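Local coordinates for pumilio homolog 23 (Arabidopsis thaliana, PDB 5WZJ), which binds a specific sequence of 18S rRNA through pumilio repeats packed into a right-handed superhelix, at residues N28-N33 and L68-E73; F267-N272 and N307-N312; T460-D465 and R470-F475. All coordinates share one frame; numbering follows the deposited sequence.

In the fold
Contacts 1, 2 and 3 are separate points along the superhelical chain, following one another in sequence order. Their centres lie about 55 Å (1 to 2), 50 Å (1 to 3) and 43 Å (2 to 3) apart, and even contacts 2 and 3, the nearest pair, stay about 29 Å apart at their closest atoms. The RNA relates them: contact 1 carries a glutamine that holds G11, whereas contact 3 binds G2 and A3, so the RNA runs antiparallel to the protein chain, as in other pumilio proteins. Contact 2 stands off the bound strand, its nearest atom being about 11 Å from the nucleic acid.

Contact 1 of 3, residues N28-N33 and L68-E73; sequences NLFDSN and LQTLLE. With nucleotides of chain B.
Phe-30, near the end of helix 17-31, meets Thr-70 and Leu-71 of helix 64-74 without any hydrogen bond between the two segments. Thr-70 CG2 lies 3.9 Å from Phe-30 CD2, at the edge of the ring and near its plane. Leu-71 brings its CD2 methyl obliquely to Phe-30 CE2 at 4.0 Å, the two side chains crossing at about a right angle. The interface is small, 95 Å² summed over both sides, and the backbones are well separated: the closest CA atoms, those of Phe-30 and Thr-70, are 9.2 Å apart. Thr-70 divides its two branches. OG1 sits beside the backbone N and bonds to His-66 O, while the methyl, anti to that N, is turned to the phenyl edge. Helix 37-49 completes the tight side, with Arg-40 in a cation-pi contact with Phe-30 and Ala-47 against Leu-71.

Beyond the ring the order falls away. Asp-31, Ser-32 and Asn-33 are poorly ordered, and Asp-31 and Asn-33 face solvent. The chain leaves helical geometry at Ser-32, whose N still bonds to Asn-28 O at 3.1 Å.

Helix 64-74 also carries Gln-69, which faces the RNA. Its OE1 accepts from two donors of G11 of chain B, from N1 at 2.8 Å (N-H...O angle 155°) and from N2 at 3.0 Å (141°), so one carbonyl oxygen grips two neighbouring N-H groups of the base. The NE2 bond to Ser-106 OG, together with the two guanine donors, probably fixes the amide with its oxygen toward the base. A helix packed on apolar neighbours while a polar residue of the same turn reads a base edge is the arrangement of a pumilio repeat, here Pumilio 1.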
loop_
_atom_site.group_PDB
_atom_site.type_symbol
_atom_site.label_atom_id
_atom_site.label_comp_id
_atom_site.label_asym_id
_atom_site.label_seq_id
_atom_site.Cartn_x
_atom_site.Cartn_y
_atom_site.Cartn_z
ATOM N N ASN A 28 28.744 -24.406 -10.491
ATOM C CA ASN A 28 28.292 -25.617 -11.180
ATOM C C ASN A 28 28.082 -26.763 -10.199
ATOM O O ASN A 28 27.147 -27.558 -10.351
ATOM C CB ASN A 28 29.280 -26.043 -12.269
ATOM C CG ASN A 28 28.824 -27.329 -12.990
ATOM O OD1 ASN A 28 28.067 -27.274 -13.971
ATOM N ND2 ASN A 28 29.256 -28.490 -12.481
ATOM N N LEU A 29 28.943 -26.865 -9.185
ATOM C CA LEU A 29 28.766 -27.899 -8.176
ATOM C C LEU A 29 27.410 -27.785 -7.489
ATOM O O LEU A 29 26.808 -28.806 -7.140
ATOM C CB LEU A 29 29.902 -27.832 -7.152
ATOM C CG LEU A 29 29.962 -28.909 -6.067
ATOM C CD1 LEU A 29 29.977 -30.304 -6.663
ATOM C CD2 LEU A 29 31.184 -28.696 -5.203
ATOM N N PHE A 30 26.899 -26.565 -7.301
ATOM C CA PHE A 30 25.582 -26.417 -6.688
ATOM C C PHE A 30 24.450 -26.638 -7.687
ATOM O O PHE A 30 23.387 -27.136 -7.301
ATOM C CB PHE A 30 25.445 -25.040 -6.034
ATOM C CG PHE A 30 26.344 -24.841 -4.850
ATOM C CD1 PHE A 30 26.964 -25.921 -4.241
ATOM C CD2 PHE A 30 26.566 -23.573 -4.340
ATOM C CE1 PHE A 30 27.796 -25.737 -3.146
ATOM C CE2 PHE A 30 27.396 -23.381 -3.250
ATOM C CZ PHE A 30 28.009 -24.462 -2.650
ATOM N N ASP A 31 24.649 -26.279 -8.961
ATOM C CA ASP A 31 23.636 -26.564 -9.975
ATOM C C ASP A 31 23.361 -28.064 -10.078
ATOM O O ASP A 31 22.214 -28.480 -10.283
ATOM C CB ASP A 31 24.065 -25.994 -11.326
ATOM C CG ASP A 31 24.136 -24.483 -11.319
ATOM O OD1 ASP A 31 23.537 -23.861 -10.414
ATOM O OD2 ASP A 31 24.792 -23.917 -12.219
ATOM N N SER A 32 24.396 -28.888 -9.942
ATOM C CA SER A 32 24.182 -30.304 -9.677
ATOM C C SER A 32 23.772 -30.480 -8.221
ATOM O O SER A 32 24.270 -29.787 -7.331
ATOM C CB SER A 32 25.452 -31.106 -9.967
ATOM O OG SER A 32 26.121 -30.609 -11.116
ATOM N N ASN A 33 22.851 -31.406 -7.971
ATOM C CA ASN A 33 22.403 -31.673 -6.610
ATOM C C ASN A 33 23.082 -32.901 -6.019
ATOM O O ASN A 33 22.487 -33.615 -5.202
ATOM C CB ASN A 33 20.884 -31.816 -6.566
ATOM C CG ASN A 33 20.173 -30.568 -7.066
ATOM O OD1 ASN A 33 20.155 -29.536 -6.391
ATOM N ND2 ASN A 33 19.593 -30.656 -8.258
ATOM N N LEU A 68 28.767 -15.108 -5.495
ATOM C CA LEU A 68 28.948 -14.665 -4.117
ATOM C C LEU A 68 27.606 -14.527 -3.408
ATOM O O LEU A 68 27.488 -14.870 -2.228
ATOM C CB LEU A 68 29.739 -13.352 -4.103
ATOM C CG LEU A 68 30.193 -12.759 -2.767
ATOM C CD1 LEU A 68 30.868 -13.809 -1.872
ATOM C CD2 LEU A 68 31.132 -11.577 -3.013
ATOM N N GLN A 69 26.566 -14.076 -4.124
ATOM C CA GLN A 69 25.222 -14.050 -3.545
ATOM C C GLN A 69 24.799 -15.437 -3.084
ATOM O O GLN A 69 24.249 -15.602 -1.986
ATOM C CB GLN A 69 24.202 -13.531 -4.556
ATOM C CG GLN A 69 24.257 -12.043 -4.827
ATOM C CD GLN A 69 23.128 -11.612 -5.725
ATOM O OE1 GLN A 69 23.296 -11.509 -6.939
ATOM N NE2 GLN A 69 21.962 -11.361 -5.137
ATOM N N THR A 70 25.007 -16.438 -3.940
ATOM C CA THR A 70 24.677 -17.813 -3.591
ATOM C C THR A 70 25.443 -18.258 -2.353
ATOM O O THR A 70 24.863 -18.864 -1.446
ATOM C CB THR A 70 24.987 -18.736 -4.775
ATOM O OG1 THR A 70 24.259 -18.288 -5.926
ATOM C CG2 THR A 70 24.594 -20.182 -4.451
ATOM N N LEU A 71 26.744 -17.950 -2.288
ATOM C CA LEU A 71 27.541 -18.335 -1.122
ATOM C C LEU A 71 27.024 -17.679 0.161
ATOM O O LEU A 71 26.947 -18.320 1.218
ATOM C CB LEU A 71 29.002 -17.962 -1.351
ATOM C CG LEU A 71 29.633 -18.563 -2.614
ATOM C CD1 LEU A 71 31.056 -18.098 -2.737
ATOM C CD2 LEU A 71 29.565 -20.086 -2.572
ATOM N N LEU A 72 26.672 -16.397 0.093
ATOM C CA LEU A 72 26.266 -15.692 1.304
ATOM C C LEU A 72 24.927 -16.196 1.822
ATOM O O LEU A 72 24.719 -16.256 3.038
ATOM C CB LEU A 72 26.204 -14.186 1.038
ATOM C CG LEU A 72 27.567 -13.518 0.859
ATOM C CD1 LEU A 72 27.425 -12.103 0.305
ATOM C CD2 LEU A 72 28.307 -13.490 2.186
ATOM N N GLU A 73 24.018 -16.573 0.925
ATOM C CA GLU A 73 22.723 -17.089 1.346
ATOM C C GLU A 73 22.763 -18.574 1.689
ATOM O O GLU A 73 21.787 -19.092 2.240
ATOM C CB GLU A 73 21.667 -16.813 0.261
ATOM C CG GLU A 73 21.277 -15.294 0.105
ATOM C CD GLU A 73 20.668 -14.941 -1.276
ATOM O OE1 GLU A 73 20.359 -13.741 -1.527
ATOM O OE2 GLU A 73 20.512 -15.862 -2.122
ATOM P P G B 11 20.996 -1.252 -13.759
ATOM O OP1 G B 11 21.539 0.114 -13.554
ATOM O OP2 G B 11 20.149 -1.554 -14.937
ATOM O "O5'" G B 11 22.270 -2.190 -13.740
ATOM C "C5'" G B 11 22.251 -3.514 -14.256
ATOM C "C4'" G B 11 23.445 -4.273 -13.729
ATOM O "O4'" G B 11 23.094 -4.837 -12.435
ATOM C "C3'" G B 11 23.932 -5.441 -14.586
ATOM O "O3'" G B 11 25.346 -5.601 -14.411
ATOM C "C2'" G B 11 23.235 -6.623 -13.943
ATOM O "O2'" G B 11 23.862 -7.863 -14.190
ATOM C "C1'" G B 11 23.299 -6.230 -12.461
ATOM N N9 G B 11 22.278 -6.899 -11.651
ATOM C C8 G B 11 20.904 -6.777 -11.759
ATOM N N7 G B 11 20.256 -7.570 -10.935
ATOM C C5 G B 11 21.258 -8.258 -10.253
ATOM C C6 G B 11 21.174 -9.248 -9.242
ATOM O O6 G B 11 20.159 -9.732 -8.734
ATOM N N1 G B 11 22.439 -9.692 -8.842
ATOM C C2 G B 11 23.638 -9.222 -9.339
ATOM N N2 G B 11 24.763 -9.755 -8.824
ATOM N N3 G B 11 23.730 -8.293 -10.279
ATOM C C4 G B 11 22.514 -7.864 -10.692
#

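Contact 2 of 3, residues F267-N272 and N307-N312; sequences FHIETN and NKVFKN
The loop leading into helix 271-279 packs on the end of helix 299-310, at the junction of Pumilio 5 and Pumilio 6, through His-268 and Ile-269 on one side and Lys-308 and Val-309 on the other. The backbones come nearest at Ile-269 and Lys-308, whose CA atoms are 6.8 Å apart and whose CB atoms are 4.3 Å apart. Ile-269 and Val-309 form the buried part: Ile-269 CD1 reaches Val-309 CG2 at 4.2 Å, and Met-305 adds to the same apolar patch. The carbonyl O of Ile-269 lies 4.0 Å from Lys-308 CG, so the lysine stem runs past the backbone of the incoming loop. The lysine then folds back rather than extending: bends at chi2 (-61°) and chi4 (61°) carry NZ to the imidazole of His-268, 3.2 Å from NE2, along an oblique line to the ring. The firm partner of NZ is Glu-304, one turn earlier in the helix, which forms a salt bridge through OE2. That same carboxylate oxygen accepts a hydrogen bond from Ile-269 N, and Glu-304 thus ties the loop backbone and the lysine together. With an ammonium group beside its ring, His-268 would probably be disfavoured from taking up a proton, although the carboxylate of Glu-304 should offset part of that effect.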
loop_
_atom_site.group_PDB
_atom_site.type_symbol
_atom_site.label_atom_id
_atom_site.label_comp_id
_atom_site.label_asym_id
_atom_site.label_seq_id
_atom_site.Cartn_x
_atom_site.Cartn_y
_atom_site.Cartn_z
ATOM N N PHE A 267 8.010 21.638 19.459
ATOM C CA PHE A 267 8.173 21.623 18.007
ATOM C C PHE A 267 7.441 22.809 17.382
ATOM O O PHE A 267 6.221 22.939 17.514
ATOM C CB PHE A 267 7.657 20.310 17.423
ATOM C CG PHE A 267 7.608 20.287 15.918
ATOM C CD1 PHE A 267 8.746 20.005 15.182
ATOM C CD2 PHE A 267 6.426 20.546 15.240
ATOM C CE1 PHE A 267 8.712 19.985 13.795
ATOM C CE2 PHE A 267 6.385 20.527 13.862
ATOM C CZ PHE A 267 7.532 20.246 13.135
ATOM N N HIS A 268 8.183 23.652 16.674
ATOM C CA HIS A 268 7.647 24.873 16.099
ATOM C C HIS A 268 8.263 25.046 14.719
ATOM O O HIS A 268 9.465 24.838 14.548
ATOM C CB HIS A 268 7.960 26.074 17.017
ATOM C CG HIS A 268 7.352 27.370 16.575
ATOM N ND1 HIS A 268 8.084 28.367 15.962
ATOM C CD2 HIS A 268 6.087 27.845 16.682
ATOM C CE1 HIS A 268 7.294 29.394 15.700
ATOM N NE2 HIS A 268 6.078 29.103 16.127
ATOM N N ILE A 269 7.441 25.391 13.732
ATOM C CA ILE A 269 7.925 25.672 12.383
ATOM C C ILE A 269 7.868 27.182 12.188
ATOM O O ILE A 269 6.778 27.747 12.021
ATOM C CB ILE A 269 7.098 24.955 11.305
ATOM C CG1 ILE A 269 7.042 23.449 11.552
ATOM C CG2 ILE A 269 7.673 25.247 9.927
ATOM C CD1 ILE A 269 6.054 22.749 10.623
ATOM N N GLU A 270 9.034 27.829 12.207
ATOM C CA GLU A 270 9.133 29.262 11.951
ATOM C C GLU A 270 8.649 29.592 10.542
ATOM O O GLU A 270 8.670 28.758 9.631
ATOM C CB GLU A 270 10.576 29.756 12.111
ATOM C CG GLU A 270 11.171 29.571 13.487
ATOM C CD GLU A 270 12.668 29.289 13.431
ATOM O OE1 GLU A 270 13.274 29.523 12.359
ATOM O OE2 GLU A 270 13.240 28.824 14.450
ATOM N N THR A 271 8.245 30.851 10.372
ATOM C CA THR A 271 7.552 31.286 9.161
ATOM C C THR A 271 8.390 31.078 7.903
ATOM O O THR A 271 7.865 30.645 6.869
ATOM C CB THR A 271 7.163 32.759 9.317
ATOM O OG1 THR A 271 6.265 32.879 10.428
ATOM C CG2 THR A 271 6.488 33.281 8.064
ATOM N N ASN A 272 9.691 31.380 7.959
ATOM C CA ASN A 272 10.517 31.244 6.759
ATOM C C ASN A 272 10.750 29.774 6.400
ATOM O O ASN A 272 10.774 29.412 5.218
ATOM C CB ASN A 272 11.845 31.985 6.942
ATOM C CG ASN A 272 12.605 31.540 8.185
ATOM O OD1 ASN A 272 12.015 31.041 9.147
ATOM N ND2 ASN A 272 13.922 31.721 8.169
ATOM N N ASN A 307 -1.239 23.691 10.513
ATOM C CA ASN A 307 -1.449 25.128 10.689
ATOM C C ASN A 307 -0.431 25.966 9.919
ATOM O O ASN A 307 -0.798 26.942 9.253
ATOM C CB ASN A 307 -1.413 25.470 12.174
ATOM C CG ASN A 307 -2.644 24.961 12.908
ATOM O OD1 ASN A 307 -3.763 25.023 12.388
ATOM N ND2 ASN A 307 -2.443 24.447 14.114
ATOM N N LYS A 308 0.855 25.623 10.007
ATOM C CA LYS A 308 1.886 26.519 9.488
ATOM C C LYS A 308 2.226 26.275 8.024
ATOM O O LYS A 308 2.715 27.190 7.360
ATOM C CB LYS A 308 3.170 26.404 10.325
ATOM C CG LYS A 308 2.945 26.605 11.820
ATOM C CD LYS A 308 2.385 27.995 12.151
ATOM C CE LYS A 308 2.216 28.179 13.678
ATOM N NZ LYS A 308 3.541 28.062 14.394
ATOM N N VAL A 309 2.002 25.079 7.499
ATOM C CA VAL A 309 2.404 24.739 6.144
ATOM C C VAL A 309 1.204 24.666 5.202
ATOM O O VAL A 309 1.190 25.312 4.154
ATOM C CB VAL A 309 3.214 23.423 6.127
ATOM C CG1 VAL A 309 3.376 22.914 4.706
ATOM C CG2 VAL A 309 4.579 23.641 6.790
ATOM N N PHE A 310 0.180 23.894 5.568
ATOM C CA PHE A 310 -0.852 23.504 4.609
ATOM C C PHE A 310 -2.073 24.416 4.620
ATOM O O PHE A 310 -2.658 24.660 3.561
ATOM C CB PHE A 310 -1.289 22.061 4.875
ATOM C CG PHE A 310 -0.210 21.070 4.604
ATOM C CD1 PHE A 310 0.096 20.713 3.294
ATOM C CD2 PHE A 310 0.541 20.537 5.642
ATOM C CE1 PHE A 310 1.124 19.825 3.023
ATOM C CE2 PHE A 310 1.561 19.624 5.377
ATOM C CZ PHE A 310 1.857 19.279 4.072
ATOM N N LYS A 311 -2.480 24.904 5.788
ATOM C CA LYS A 311 -3.701 25.693 5.878
ATOM C C LYS A 311 -3.619 26.897 4.945
ATOM O O LYS A 311 -2.575 27.546 4.838
ATOM C CB LYS A 311 -3.937 26.137 7.326
ATOM C CG LYS A 311 -5.307 26.818 7.568
ATOM C CD LYS A 311 -5.405 27.429 8.971
ATOM C CE LYS A 311 -6.673 28.287 9.119
ATOM N NZ LYS A 311 -6.847 28.821 10.502
ATOM N N ASN A 312 -4.711 27.155 4.225
ATOM C CA ASN A 312 -4.884 28.194 3.209
ATOM C C ASN A 312 -4.257 27.834 1.859
ATOM O O ASN A 312 -4.450 28.576 0.898
ATOM C CB ASN A 312 -4.351 29.570 3.652
ATOM C CG ASN A 312 -5.001 30.044 4.931
ATOM O OD1 ASN A 312 -6.211 29.958 5.080
ATOM N ND2 ASN A 312 -4.198 30.503 5.875
#

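Contact 3 of 3, residues T460-D465 and R470-F475; sequences TETAKD and RVIEAF. With nucleotides of chain B.
One methyl, CD1 of Ile-472, makes nearly all of the contact with Thr-462 and Ala-463, while Arg-470 and Glu-473 of the same helix hold two RNA bases. CD1 lies 3.9 Å from Thr-462 CG2, 3.8 Å from Ala-463 CB and 3.6 Å from Ala-463 N, so it presses on helix 456-463 at both side chain and backbone. With OG1 beside the backbone N (chi1 -55°) and bonded to Tyr-458 O, Thr-462 CG2 is anti to that N and is the branch turned to Ile-472.

On the RNA side, Glu-473 forms a paired grip on G2 of chain B: OE1 accepts from N1 at 2.8 Å with a nearly straight bond (165°), and OE2 accepts from N2, also at 2.8 Å. Lys-511 bridges to OE1 and Thr-508 bonds to OE2, a second shell that probably helps hold the carboxylate in the orientation that meets G2. The Arg-470 guanidinium lies nearly parallel to the G2 base, whose C5 sits 3.3 Å above one face. A3 of chain B is clearly tilted over the opposite face, with its N6 there. The bond from Arg-470 NH2 to A3 N7 is weak (3.1 Å, 122°). This is consistent with the pumilio scheme, in which one side chain lies against the base faces while another reads the Watson-Crick edge.

Asp-465 OD1 accepts from the backbone N of Ser-467 and Gly-468, capping the turn into helix 468-477. Behind the pair, helix 398-403 supplies Leu-403 to both Thr-462 and Val-471, helix 427-436 packs on Val-471, and helix 445-453 receives Phe-475, in an all-helical stack.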
loop_
_atom_site.group_PDB
_atom_site.type_symbol
_atom_site.label_atom_id
_atom_site.label_comp_id
_atom_site.label_asym_id
_atom_site.label_seq_id
_atom_site.Cartn_x
_atom_site.Cartn_y
_atom_site.Cartn_z
ATOM N N THR A 460 -26.493 -5.658 -13.245
ATOM C CA THR A 460 -25.739 -6.887 -13.497
ATOM C C THR A 460 -24.365 -6.574 -14.078
ATOM O O THR A 460 -23.370 -7.205 -13.703
ATOM C CB THR A 460 -26.507 -7.832 -14.427
ATOM O OG1 THR A 460 -26.639 -7.227 -15.710
ATOM C CG2 THR A 460 -27.880 -8.121 -13.880
ATOM N N GLU A 461 -24.282 -5.589 -14.978
ATOM C CA GLU A 461 -22.974 -5.152 -15.460
ATOM C C GLU A 461 -22.084 -4.684 -14.312
ATOM O O GLU A 461 -20.871 -4.942 -14.310
ATOM C CB GLU A 461 -23.129 -4.032 -16.489
ATOM C CG GLU A 461 -23.701 -4.489 -17.805
ATOM C CD GLU A 461 -22.734 -5.359 -18.574
ATOM O OE1 GLU A 461 -21.886 -4.792 -19.299
ATOM O OE2 GLU A 461 -22.813 -6.601 -18.436
ATOM N N THR A 462 -22.663 -3.980 -13.332
ATOM C CA THR A 462 -21.890 -3.534 -12.177
ATOM C C THR A 462 -21.376 -4.723 -11.379
ATOM O O THR A 462 -20.208 -4.761 -10.976
ATOM C CB THR A 462 -22.745 -2.627 -11.286
ATOM O OG1 THR A 462 -23.271 -1.543 -12.067
ATOM C CG2 THR A 462 -21.916 -2.069 -10.095
ATOM N N ALA A 463 -22.240 -5.720 -11.159
ATOM C CA ALA A 463 -21.848 -6.895 -10.388
ATOM C C ALA A 463 -20.735 -7.679 -11.074
ATOM O O ALA A 463 -19.905 -8.293 -10.400
ATOM C CB ALA A 463 -23.058 -7.799 -10.162
ATOM N N LYS A 464 -20.702 -7.669 -12.401
ATOM C CA LYS A 464 -19.677 -8.382 -13.152
ATOM C C LYS A 464 -18.358 -7.632 -13.215
ATOM O O LYS A 464 -17.408 -8.142 -13.805
ATOM C CB LYS A 464 -20.161 -8.655 -14.578
ATOM C CG LYS A 464 -21.409 -9.535 -14.647
ATOM C CD LYS A 464 -21.858 -9.750 -16.086
ATOM C CE LYS A 464 -23.252 -10.361 -16.108
ATOM N NZ LYS A 464 -23.778 -10.570 -17.488
ATOM N N ASP A 465 -18.281 -6.437 -12.646
ATOM C CA ASP A 465 -17.065 -5.638 -12.662
ATOM C C ASP A 465 -16.348 -5.828 -11.334
ATOM O O ASP A 465 -16.978 -5.775 -10.274
ATOM C CB ASP A 465 -17.389 -4.158 -12.893
ATOM C CG ASP A 465 -16.144 -3.287 -12.972
ATOM O OD1 ASP A 465 -15.566 -2.948 -11.912
ATOM O OD2 ASP A 465 -15.752 -2.929 -14.097
ATOM N N ARG A 470 -17.657 -4.537 -5.650
ATOM C CA ARG A 470 -17.395 -4.027 -4.302
ATOM C C ARG A 470 -18.413 -2.969 -3.883
ATOM O O ARG A 470 -18.761 -2.868 -2.700
ATOM C CB ARG A 470 -15.985 -3.445 -4.225
ATOM C CG ARG A 470 -14.897 -4.427 -4.648
ATOM C CD ARG A 470 -14.740 -5.545 -3.638
ATOM N NE ARG A 470 -13.400 -6.115 -3.728
ATOM C CZ ARG A 470 -12.715 -6.616 -2.704
ATOM N NH1 ARG A 470 -13.241 -6.634 -1.487
ATOM N NH2 ARG A 470 -11.490 -7.094 -2.902
ATOM N N VAL A 471 -18.884 -2.154 -4.830
ATOM C CA VAL A 471 -19.899 -1.150 -4.505
ATOM C C VAL A 471 -21.191 -1.831 -4.065
ATOM O O VAL A 471 -21.771 -1.496 -3.021
ATOM C CB VAL A 471 -20.130 -0.205 -5.704
ATOM C CG1 VAL A 471 -21.202 0.848 -5.369
ATOM C CG2 VAL A 471 -18.821 0.507 -6.088
ATOM N N ILE A 472 -21.660 -2.800 -4.862
ATOM C CA ILE A 472 -22.867 -3.551 -4.513
ATOM C C ILE A 472 -22.732 -4.206 -3.139
ATOM O O ILE A 472 -23.657 -4.155 -2.315
ATOM C CB ILE A 472 -23.179 -4.581 -5.617
ATOM C CG1 ILE A 472 -23.640 -3.845 -6.883
ATOM C CG2 ILE A 472 -24.248 -5.589 -5.150
ATOM C CD1 ILE A 472 -23.861 -4.765 -8.055
ATOM N N GLU A 473 -21.565 -4.795 -2.850
ATOM C CA GLU A 473 -21.384 -5.483 -1.576
ATOM C C GLU A 473 -21.383 -4.502 -0.415
ATOM O O GLU A 473 -21.900 -4.812 0.664
ATOM C CB GLU A 473 -20.089 -6.308 -1.596
ATOM C CG GLU A 473 -20.193 -7.556 -2.476
ATOM C CD GLU A 473 -18.844 -8.196 -2.767
ATOM O OE1 GLU A 473 -17.882 -7.976 -1.993
ATOM O OE2 GLU A 473 -18.747 -8.908 -3.783
ATOM N N ALA A 474 -20.811 -3.314 -0.615
ATOM C CA ALA A 474 -20.860 -2.307 0.437
ATOM C C ALA A 474 -22.299 -1.860 0.696
ATOM O O ALA A 474 -22.695 -1.658 1.851
ATOM C CB ALA A 474 -19.974 -1.112 0.063
ATOM N N PHE A 475 -23.092 -1.692 -0.368
ATOM C CA PHE A 475 -24.513 -1.388 -0.190
ATOM C C PHE A 475 -25.235 -2.501 0.567
ATOM O O PHE A 475 -26.032 -2.231 1.469
ATOM C CB PHE A 475 -25.176 -1.157 -1.548
ATOM C CG PHE A 475 -26.686 -1.207 -1.510
ATOM C CD1 PHE A 475 -27.414 -0.171 -0.948
ATOM C CD2 PHE A 475 -27.373 -2.269 -2.087
ATOM C CE1 PHE A 475 -28.808 -0.205 -0.931
ATOM C CE2 PHE A 475 -28.768 -2.309 -2.082
ATOM C CZ PHE A 475 -29.481 -1.279 -1.484
ATOM P P G B 2 -7.422 -13.831 -4.240
ATOM O OP1 G B 2 -6.072 -13.601 -4.815
ATOM O OP2 G B 2 -7.614 -13.839 -2.769
ATOM O "O5'" G B 2 -8.356 -12.694 -4.853
ATOM C "C5'" G B 2 -8.773 -12.744 -6.210
ATOM C "C4'" G B 2 -9.678 -11.581 -6.540
ATOM O "O4'" G B 2 -10.922 -11.690 -5.814
ATOM C "C3'" G B 2 -9.142 -10.206 -6.175
ATOM O "O3'" G B 2 -8.302 -9.722 -7.210
ATOM C "C2'" G B 2 -10.408 -9.361 -5.979
ATOM O "O2'" G B 2 -10.789 -8.734 -7.197
ATOM C "C1'" G B 2 -11.470 -10.414 -5.610
ATOM N N9 G B 2 -11.992 -10.312 -4.233
ATOM C C8 G B 2 -11.417 -10.602 -3.012
ATOM N N7 G B 2 -12.229 -10.390 -2.000
ATOM C C5 G B 2 -13.407 -9.937 -2.596
ATOM C C6 G B 2 -14.655 -9.537 -2.041
ATOM O O6 G B 2 -14.987 -9.496 -0.855
ATOM N N1 G B 2 -15.565 -9.147 -3.023
ATOM C C2 G B 2 -15.314 -9.131 -4.369
ATOM N N2 G B 2 -16.311 -8.731 -5.164
ATOM N N3 G B 2 -14.163 -9.507 -4.908
ATOM C C4 G B 2 -13.270 -9.889 -3.967
ATOM P P A B 3 -7.223 -8.560 -6.958
ATOM O OP1 A B 3 -6.004 -8.962 -7.715
ATOM O OP2 A B 3 -7.139 -8.250 -5.508
ATOM O "O5'" A B 3 -7.849 -7.305 -7.714
ATOM C "C5'" A B 3 -8.142 -7.356 -9.106
ATOM C "C4'" A B 3 -8.811 -6.084 -9.571
ATOM O "O4'" A B 3 -10.114 -5.964 -8.946
ATOM C "C3'" A B 3 -8.101 -4.780 -9.214
ATOM O "O3'" A B 3 -7.067 -4.456 -10.127
ATOM C "C2'" A B 3 -9.239 -3.761 -9.192
ATOM O "O2'" A B 3 -9.569 -3.322 -10.503
ATOM C "C1'" A B 3 -10.399 -4.608 -8.671
ATOM N N9 A B 3 -10.613 -4.458 -7.221
ATOM C C8 A B 3 -10.391 -5.395 -6.237
ATOM N N7 A B 3 -10.719 -4.966 -5.033
ATOM C C5 A B 3 -11.198 -3.668 -5.257
ATOM C C6 A B 3 -11.704 -2.671 -4.407
ATOM N N6 A B 3 -11.817 -2.821 -3.085
ATOM N N1 A B 3 -12.100 -1.496 -4.959
ATOM C C2 A B 3 -11.989 -1.327 -6.277
ATOM N N3 A B 3 -11.528 -2.191 -7.181
ATOM C C4 A B 3 -11.144 -3.347 -6.602
#